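Local coordinates for HcgC (Methanococcus maripaludis S2, PDB 5O4M), which probably uses S-adenosylmethionine to methylate a pyridinol precursor during biosynthesis of the FeGP cofactor of [Fe]-hydrogenase, at residues A[16-21]-A[223-228]. Residues are numbered along the deposited sequence; the frame is centred on the assembly and turned at random.
Sequences IKIKDI and TELNMS
The side-chain amide of Asn226 is met at its oxygen end by Lys19, whose NZ donates to OD1 at 2.9 Å, nearly in line with the C=O bond (162°). Lys19 gets there because its CG sits between the backbone N and the carbonyl carbon (chi1 72°) and the chain then runs out straight. A second flat group, the Asp20 carboxylate, takes the backbone N of Lys17 on OD2 from above its plane, 52° out of it. Ile18 CG2 touches Leu225 CD2 at 3.6 Å, the two side chains crossing at about a right angle. Lys17 bends at chi2, passes the backbone O of Asn226, with CG and CD each 3.5 Å from it, and brings NZ to Ser228 OG at 2.8 Å; both also bond to Ser14 O. With a leucine in place of Lys17, Ser228 OG and Ser14 O would probably both lose their ammonium partner. Two backbone bonds join the segments as well: Ile18 N reaches Met227 O at 3.0 Å, and Lys19 N reaches Leu225 O at 2.8 Å. The type I turn Glu224–Met227 thus lends carbonyls to the first turn of helix 18-37, while the Asp20 side chain at N3 accepts the backbone N-H of the N-cap residue Lys17, as at many helix N-termini.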
ATOM      1  N   ILE A  16      23.498  -3.664  -2.431  1.00 33.62           N
ATOM      2  CA  ILE A  16      23.225  -3.502  -1.003  1.00 33.58           C
ATOM      3  C   ILE A  16      22.859  -4.900  -0.439  1.00 36.29           C
ATOM      4  O   ILE A  16      21.973  -5.582  -0.949  1.00 36.43           O
ATOM      5  CB  ILE A  16      22.107  -2.446  -0.779  1.00 35.87           C
ATOM      6  CG1 ILE A  16      22.689  -1.035  -1.027  1.00 36.21           C
ATOM      7  CG2 ILE A  16      21.468  -2.544   0.624  1.00 37.34           C
ATOM      8  CD1 ILE A  16      21.641   0.121  -1.170  1.00 30.96           C
ATOM      9  N   LYS A  17      23.536  -5.327   0.602  1.00 32.92           N
ATOM     10  CA  LYS A  17      23.304  -6.626   1.218  1.00 31.27           C
ATOM     11  C   LYS A  17      22.615  -6.372   2.462  1.00 30.55           C
ATOM     12  O   LYS A  17      22.704  -5.275   2.936  1.00 29.91           O
ATOM     13  CB  LYS A  17      24.626  -7.381   1.507  1.00 33.62           C
ATOM     14  CG  LYS A  17      25.600  -7.483   0.388  1.00 41.87           C
ATOM     15  CD  LYS A  17      24.982  -7.922  -0.886  1.00 48.11           C
ATOM     16  CE  LYS A  17      26.020  -8.202  -1.950  1.00 59.96           C
ATOM     17  NZ  LYS A  17      25.388  -8.652  -3.223  1.00 70.26           N
ATOM     18  N   ILE A  18      21.979  -7.384   3.036  1.00 29.31           N
ATOM     19  CA  ILE A  18      21.234  -7.250   4.285  1.00 29.72           C
ATOM     20  C   ILE A  18      22.159  -6.701   5.392  1.00 31.52           C
ATOM     21  O   ILE A  18      21.718  -5.893   6.185  1.00 28.05           O
ATOM     22  CB  ILE A  18      20.577  -8.604   4.715  1.00 33.20           C
ATOM     23  CG1 ILE A  18      19.613  -9.130   3.628  1.00 34.44           C
ATOM     24  CG2 ILE A  18      19.810  -8.459   6.026  1.00 34.16           C
ATOM     25  CD1 ILE A  18      19.612 -10.529   3.514  1.00 44.24           C
ATOM     26  N   LYS A  19      23.434  -7.155   5.446  1.00 29.20           N
ATOM     27  CA  LYS A  19      24.406  -6.692   6.450  1.00 28.14           C
ATOM     28  C   LYS A  19      24.679  -5.180   6.333  1.00 32.26           C
ATOM     29  O   LYS A  19      24.989  -4.531   7.334  1.00 32.01           O
ATOM     30  CB  LYS A  19      25.724  -7.475   6.332  1.00 30.68           C
ATOM     31  CG  LYS A  19      26.564  -7.145   5.109  1.00 47.07           C
ATOM     32  CD  LYS A  19      27.816  -7.990   5.087  1.00 59.35           C
ATOM     33  CE  LYS A  19      28.870  -7.471   4.142  1.00 79.19           C
ATOM     34  NZ  LYS A  19      30.082  -8.340   4.147  1.00 99.62           N
ATOM     35  N   ASP A  20      24.593  -4.619   5.111  1.00 31.11           N
ATOM     36  CA  ASP A  20      24.800  -3.192   4.886  1.00 31.56           C
ATOM     37  C   ASP A  20      23.610  -2.444   5.515  1.00 34.52           C
ATOM     38  O   ASP A  20      23.772  -1.348   6.026  1.00 35.20           O
ATOM     39  CB  ASP A  20      24.890  -2.873   3.390  1.00 33.94           C
ATOM     40  CG  ASP A  20      26.037  -3.550   2.650  1.00 48.80           C
ATOM     41  OD1 ASP A  20      27.034  -3.929   3.308  1.00 54.22           O
ATOM     42  OD2 ASP A  20      25.937  -3.698   1.410  1.00 46.76           O
ATOM     43  N   ILE A  21      22.428  -3.054   5.491  1.00 31.26           N
ATOM     44  CA  ILE A  21      21.204  -2.458   6.070  1.00 30.44           C
ATOM     45  C   ILE A  21      21.302  -2.491   7.610  1.00 29.73           C
ATOM     46  O   ILE A  21      21.022  -1.501   8.298  1.00 27.93           O
ATOM     47  CB  ILE A  21      19.890  -3.064   5.546  1.00 31.31           C
ATOM     48  CG1 ILE A  21      19.905  -3.181   3.996  1.00 30.23           C
ATOM     49  CG2 ILE A  21      18.748  -2.175   5.997  1.00 29.94           C
ATOM     50  CD1 ILE A  21      18.780  -3.852   3.283  1.00 24.77           C
ATOM     51  N   THR A 223      26.761 -15.065   7.944  1.00 36.37           N
ATOM     52  CA  THR A 223      26.873 -15.488   6.549  1.00 36.31           C
ATOM     53  C   THR A 223      25.532 -15.184   5.854  1.00 37.11           C
ATOM     54  O   THR A 223      25.523 -14.726   4.715  1.00 36.69           O
ATOM     55  CB  THR A 223      27.252 -16.978   6.462  1.00 40.43           C
ATOM     56  OG1 THR A 223      28.579 -17.113   6.942  1.00 39.66           O
ATOM     57  CG2 THR A 223      27.165 -17.531   5.038  1.00 44.73           C
ATOM     58  N   GLU A 224      24.405 -15.455   6.524  1.00 31.04           N
ATOM     59  CA  GLU A 224      23.079 -15.209   5.963  1.00 28.57           C
ATOM     60  C   GLU A 224      22.857 -13.723   5.620  1.00 33.23           C
ATOM     61  O   GLU A 224      22.139 -13.446   4.669  1.00 34.60           O
ATOM     62  CB  GLU A 224      21.987 -15.743   6.862  1.00 28.81           C
ATOM     63  CG  GLU A 224      21.927 -17.260   6.922  1.00 35.27           C
ATOM     64  CD  GLU A 224      21.053 -17.836   8.017  1.00 46.56           C
ATOM     65  OE1 GLU A 224      20.598 -17.075   8.905  1.00 36.91           O
ATOM     66  OE2 GLU A 224      20.784 -19.058   7.958  1.00 40.95           O
ATOM     67  N   LEU A 225      23.475 -12.784   6.366  1.00 29.96           N
ATOM     68  CA  LEU A 225      23.376 -11.336   6.119  1.00 29.33           C
ATOM     69  C   LEU A 225      24.188 -10.850   4.889  1.00 30.31           C
ATOM     70  O   LEU A 225      23.994  -9.722   4.450  1.00 29.03           O
ATOM     71  CB  LEU A 225      23.838 -10.556   7.353  1.00 30.18           C
ATOM     72  CG  LEU A 225      23.055 -10.728   8.652  1.00 34.25           C
ATOM     73  CD1 LEU A 225      23.644  -9.834   9.736  1.00 33.60           C
ATOM     74  CD2 LEU A 225      21.605 -10.432   8.447  1.00 34.79           C
ATOM     75  N   ASN A 226      25.107 -11.678   4.341  1.00 28.68           N
ATOM     76  CA  ASN A 226      25.904 -11.326   3.161  1.00 29.53           C
ATOM     77  C   ASN A 226      25.060 -11.405   1.877  1.00 37.58           C
ATOM     78  O   ASN A 226      25.515 -10.985   0.816  1.00 38.81           O
ATOM     79  CB  ASN A 226      27.098 -12.254   2.984  1.00 27.45           C
ATOM     80  CG  ASN A 226      28.246 -12.009   3.930  1.00 51.86           C
ATOM     81  OD1 ASN A 226      28.624 -10.874   4.204  1.00 52.98           O
ATOM     82  ND2 ASN A 226      28.910 -13.073   4.357  1.00 46.18           N
ATOM     83  N   MET A 227      23.850 -11.931   1.970  1.00 38.06           N
ATOM     84  CA  MET A 227      22.959 -12.066   0.837  1.00 40.32           C
ATOM     85  C   MET A 227      22.479 -10.669   0.363  1.00 38.01           C
ATOM     86  O   MET A 227      22.298  -9.755   1.169  1.00 35.51           O
ATOM     87  CB  MET A 227      21.742 -12.934   1.305  1.00 45.52           C
ATOM     88  CG  MET A 227      20.943 -13.651   0.222  1.00 52.76           C
ATOM     89  SD  MET A 227      21.949 -14.863  -0.662  1.00 62.88           S
ATOM     90  CE  MET A 227      22.009 -13.990  -2.402  1.00 59.83           C
ATOM     91  N   SER A 228      22.279 -10.511  -0.952  1.00 33.69           N
ATOM     92  CA  SER A 228      21.760  -9.285  -1.549  1.00 31.65           C
ATOM     93  C   SER A 228      20.424  -9.095  -0.889  1.00 32.07           C
ATOM     94  O   SER A 228      19.701 -10.081  -0.668  1.00 30.64           O
ATOM     95  CB  SER A 228      21.535  -9.432  -3.045  1.00 33.70           C
ATOM     96  OG  SER A 228      22.764  -9.321  -3.714  1.00 37.58           O
TER